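Local coordinates for B-type flagellar hook-associated protein 2 (Pseudomonas aeruginosa, PDB 5FHY), which caps the growing tip of the flagellar filament, promoting polymerization of flagellin monomers there and keeping exported subunits from leaking away, and is essential for motility, at residues I69-T74 / L119-T124; I79-S84 / A89-A94. All coordinates share one frame; numbering follows the deposited sequence.

Contact 1 of 2, residues I69-T74 / L119-T124; sequences ISVGDT and LSSTKT
The hydroxyl of Ser121 has a partner in each segment: OG meets the methyl CG2 of Val71 across the contact at 3.8 Å, and within its own segment it accepts a hydrogen bond from the backbone N of Lys123. That bond, 3.2 Å from Lys123 N to Ser121 OG, is nearly straight, with an angle of 172° at the hydrogen, and it closes an ST turn. The torsion behind it places OG opposite the backbone N of Ser121 (chi1 168°) and beside the residue's own carbonyl carbon, on the side where the chain continues, within bonding distance of the amide two residues on. The main chain thus supplies a donor to this oxygen of a buried residue, whereas its meeting with Val71 is one of van der Waals contact only. On the valine, the branch that does the touching, CG2, is the one that stands anti to the backbone N.

Two residues back on each strand the encounter is wholly apolar. Ile69 and Leu119 reach toward each other tip to tip, CD1 of Ile69 lying 4.1 Å from CD2 of Leu119. Ile95 of helix 88-98 packs on both side chains, and Ile130 of strand 130-136 touches Ile69 and Ser121.

Residues 69-71 and 119-121 run 34° apart in direction and belong to different sheets: Ile69 bonds through its backbone to Leu76, and Leu119 to Ile49. Between these two segments the contact is made by side chains, burying a modest 130 Å². This is face-to-face packing of two antiparallel sheets, here forming part of the buried core within the Flagellin hook IN motif.

Contact 2 of 2, residues I79-S84 / A89-A94; sequences ITVDSS and AGMRDA
Met91 meets Ile79 and Val81 in a beta-alpha unit, in which helix 88-98 follows strand 74-81 after a short connection and packs back along it, the short segment axes running nearly antiparallel at 161° and 10.3 Å apart. The methionine bridges the gap by a chain that is bent rather than extended. From CB, CG departs opposite the carbonyl carbon; further turns at chi2 (-41°) and chi3 (-62°) fold the chain across toward the strand. SD then comes within 4.1 Å of Val81 CG2, and the terminal CE goes further, resting against two branched side chains of the strand: it is 3.5 Å from that same CG2 of Val81 and 4.0 Å from CG2 of Ile79. The methionine crosses Val81 at about a right angle and Ile79 more obliquely. Leu67 of the adjoining strand 65-71 touches both Ile79 and Met91, and Phe62 touches Met91.

On the outer side of the helix, Arg92 pairs with Asp93 by charge alone, the carboxylate oxygen lying well out of the guanidinium plane, and Arg92 NE forms a salt bridge with Asp194 of a neighbouring subunit. Three residues on from Met91, where the CA atoms of Ala94 and Ile79 stand 7.5 Å apart, a single methyl suffices: CB of Ala94 lies 4.1 Å from CD1 of Ile79.

In the fold
Both contacts belong to the Flagellin hook IN motif, and contact 2 is nested along the chain inside the loop that contact 1 closes. Their centres lie 19 Å apart and their nearest atoms about 5 Å, with no direct touch. Strands 65-71 and 74-81, neighbours in one antiparallel sheet, carry one segment of each contact. Helix 88-98 completes the connection: its Ile95 packs on Ile69 and Leu119 in contact 1 and also on Ile79 in contact 2, so that this one side chain borders both contacts. A bound sodium ion lies about 14 Å from the side chain of Leu119, so contact 1 is structural packing at some distance from the metal.

Contact 1 of 2, residues I69-T74 / L119-T124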
# COMPACT_ATOMS: atom_id res chain seq x y z
N ILE B 69 48.32 44.00 22.75
CA ILE B 69 47.42 42.99 23.27
C ILE B 69 48.13 41.64 23.29
O ILE B 69 48.78 41.26 22.32
CB ILE B 69 46.13 42.88 22.41
CG1 ILE B 69 45.39 44.22 22.40
CG2 ILE B 69 45.23 41.77 22.91
CD1 ILE B 69 44.20 44.25 21.46
N SER B 70 48.05 40.95 24.42
CA SER B 70 48.68 39.64 24.52
C SER B 70 47.77 38.67 25.26
O SER B 70 46.90 39.07 26.03
CB SER B 70 50.03 39.74 25.24
OG SER B 70 49.92 40.52 26.42
N VAL B 71 47.98 37.38 25.02
CA VAL B 71 47.29 36.34 25.76
C VAL B 71 48.33 35.32 26.23
O VAL B 71 48.72 34.41 25.49
CB VAL B 71 46.17 35.67 24.90
CG1 VAL B 71 46.65 35.41 23.47
CG2 VAL B 71 45.63 34.40 25.57
N GLY B 72 48.81 35.50 27.45
CA GLY B 72 49.86 34.65 27.98
C GLY B 72 51.19 34.87 27.29
O GLY B 72 51.68 36.00 27.20
N ASP B 73 51.78 33.78 26.83
CA ASP B 73 52.96 33.78 25.97
C ASP B 73 52.76 34.71 24.78
O ASP B 73 53.50 35.68 24.60
CB ASP B 73 53.24 32.33 25.52
CG ASP B 73 54.26 32.20 24.37
OD1 ASP B 73 54.45 33.12 23.55
OD2 ASP B 73 54.87 31.12 24.27
N THR B 74 51.75 34.41 23.96
CA THR B 74 51.59 35.05 22.66
C THR B 74 51.37 36.55 22.75
O THR B 74 50.59 37.02 23.58
CB THR B 74 50.41 34.43 21.90
OG1 THR B 74 50.52 33.00 21.93
CG2 THR B 74 50.40 34.91 20.46
N LEU B 119 36.44 41.41 24.00
CA LEU B 119 37.47 40.62 23.35
C LEU B 119 37.44 39.17 23.82
O LEU B 119 37.25 38.89 25.01
CB LEU B 119 38.85 41.24 23.60
CG LEU B 119 39.18 42.58 22.92
CD1 LEU B 119 38.50 43.76 23.60
CD2 LEU B 119 40.68 42.78 22.88
N SER B 120 37.61 38.24 22.88
CA SER B 120 37.57 36.82 23.19
C SER B 120 38.80 36.09 22.68
O SER B 120 39.35 36.43 21.64
CB SER B 120 36.32 36.16 22.60
OG SER B 120 35.13 36.68 23.17
N SER B 121 39.23 35.07 23.42
CA SER B 121 40.33 34.22 22.99
C SER B 121 39.86 32.78 22.85
O SER B 121 38.90 32.37 23.50
CB SER B 121 41.49 34.30 23.98
OG SER B 121 42.44 33.29 23.73
N THR B 122 40.51 32.01 21.99
CA THR B 122 40.13 30.61 21.80
C THR B 122 41.09 29.64 22.47
O THR B 122 40.94 28.43 22.36
CB THR B 122 40.04 30.25 20.31
OG1 THR B 122 41.32 30.43 19.69
CG2 THR B 122 39.01 31.12 19.61
N LYS B 123 42.07 30.18 23.19
CA LYS B 123 43.06 29.33 23.83
C LYS B 123 42.59 28.99 25.24
O LYS B 123 42.42 29.87 26.08
CB LYS B 123 44.43 30.02 23.87
CG LYS B 123 45.58 29.10 24.25
CD LYS B 123 45.95 28.17 23.12
CE LYS B 123 46.86 27.05 23.59
NZ LYS B 123 46.13 25.77 23.76
N THR B 124 42.39 27.70 25.49
CA THR B 124 41.98 27.24 26.81
C THR B 124 43.20 26.95 27.67
O THR B 124 44.27 26.62 27.15
CB THR B 124 41.10 25.99 26.72
OG1 THR B 124 41.75 25.00 25.91
CG2 THR B 124 39.74 26.32 26.12

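Contact 2 of 2, residues I79-S84 / A89-A94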
# COMPACT_ATOMS: atom_id res chain seq x y z
N ILE B 79 49.37 47.65 17.89
CA ILE B 79 48.38 48.39 17.14
C ILE B 79 48.57 49.89 17.32
O ILE B 79 48.50 50.40 18.43
CB ILE B 79 46.94 48.02 17.57
CG1 ILE B 79 46.62 46.57 17.23
CG2 ILE B 79 45.93 48.95 16.90
CD1 ILE B 79 45.19 46.18 17.51
N THR B 80 48.80 50.58 16.21
CA THR B 80 48.94 52.03 16.24
C THR B 80 47.58 52.67 16.02
O THR B 80 46.89 52.38 15.04
CB THR B 80 49.92 52.55 15.17
OG1 THR B 80 51.23 52.04 15.44
CG2 THR B 80 49.97 54.07 15.17
N VAL B 81 47.18 53.53 16.95
CA VAL B 81 45.89 54.19 16.85
C VAL B 81 46.14 55.55 16.22
O VAL B 81 46.89 56.36 16.76
CB VAL B 81 45.21 54.37 18.22
CG1 VAL B 81 43.86 55.05 18.06
CG2 VAL B 81 45.05 53.03 18.91
N ASP B 82 45.52 55.79 15.07
CA ASP B 82 45.66 57.05 14.37
C ASP B 82 44.29 57.59 13.98
O ASP B 82 43.28 57.16 14.53
CB ASP B 82 46.56 56.89 13.13
CG ASP B 82 46.13 55.73 12.25
OD1 ASP B 82 44.93 55.58 11.96
OD2 ASP B 82 47.02 54.96 11.82
N SER B 83 44.26 58.52 13.04
CA SER B 83 42.99 59.13 12.66
C SER B 83 42.22 58.32 11.63
O SER B 83 41.17 58.74 11.16
CB SER B 83 43.21 60.55 12.13
OG SER B 83 43.65 61.41 13.17
N SER B 84 42.75 57.15 11.29
CA SER B 84 42.04 56.23 10.40
C SER B 84 41.27 55.15 11.16
O SER B 84 40.49 54.41 10.57
CB SER B 84 43.00 55.60 9.40
OG SER B 84 44.01 54.87 10.07
N ALA B 89 34.60 51.03 16.55
CA ALA B 89 34.49 50.14 15.40
C ALA B 89 35.83 50.04 14.68
O ALA B 89 36.12 49.05 14.01
CB ALA B 89 33.41 50.63 14.45
N GLY B 90 36.63 51.09 14.82
CA GLY B 90 37.96 51.14 14.23
C GLY B 90 38.90 50.21 14.97
O GLY B 90 39.74 49.55 14.37
N MET B 91 38.76 50.16 16.29
CA MET B 91 39.56 49.25 17.10
C MET B 91 39.09 47.81 16.90
O MET B 91 39.90 46.89 16.88
CB MET B 91 39.50 49.63 18.58
CG MET B 91 39.90 51.07 18.88
SD MET B 91 41.33 51.64 17.93
CE MET B 91 42.59 50.53 18.51
N ARG B 92 37.78 47.63 16.77
CA ARG B 92 37.19 46.32 16.49
C ARG B 92 37.78 45.69 15.23
O ARG B 92 38.19 44.53 15.23
CB ARG B 92 35.67 46.42 16.36
CG ARG B 92 35.06 45.30 15.53
CD ARG B 92 33.54 45.38 15.49
NE ARG B 92 33.05 46.61 14.87
CZ ARG B 92 32.80 46.74 13.57
NH1 ARG B 92 33.02 45.73 12.75
NH2 ARG B 92 32.35 47.89 13.10
N ASP B 93 37.83 46.47 14.15
CA ASP B 93 38.34 45.98 12.87
C ASP B 93 39.82 45.63 12.96
O ASP B 93 40.27 44.65 12.37
CB ASP B 93 38.11 47.02 11.77
CG ASP B 93 36.65 47.25 11.47
OD1 ASP B 93 35.84 46.33 11.71
OD2 ASP B 93 36.31 48.34 10.97
N ALA B 94 40.57 46.44 13.70
CA ALA B 94 42.01 46.25 13.82
C ALA B 94 42.30 44.96 14.57
O ALA B 94 43.03 44.09 14.09
CB ALA B 94 42.66 47.43 14.52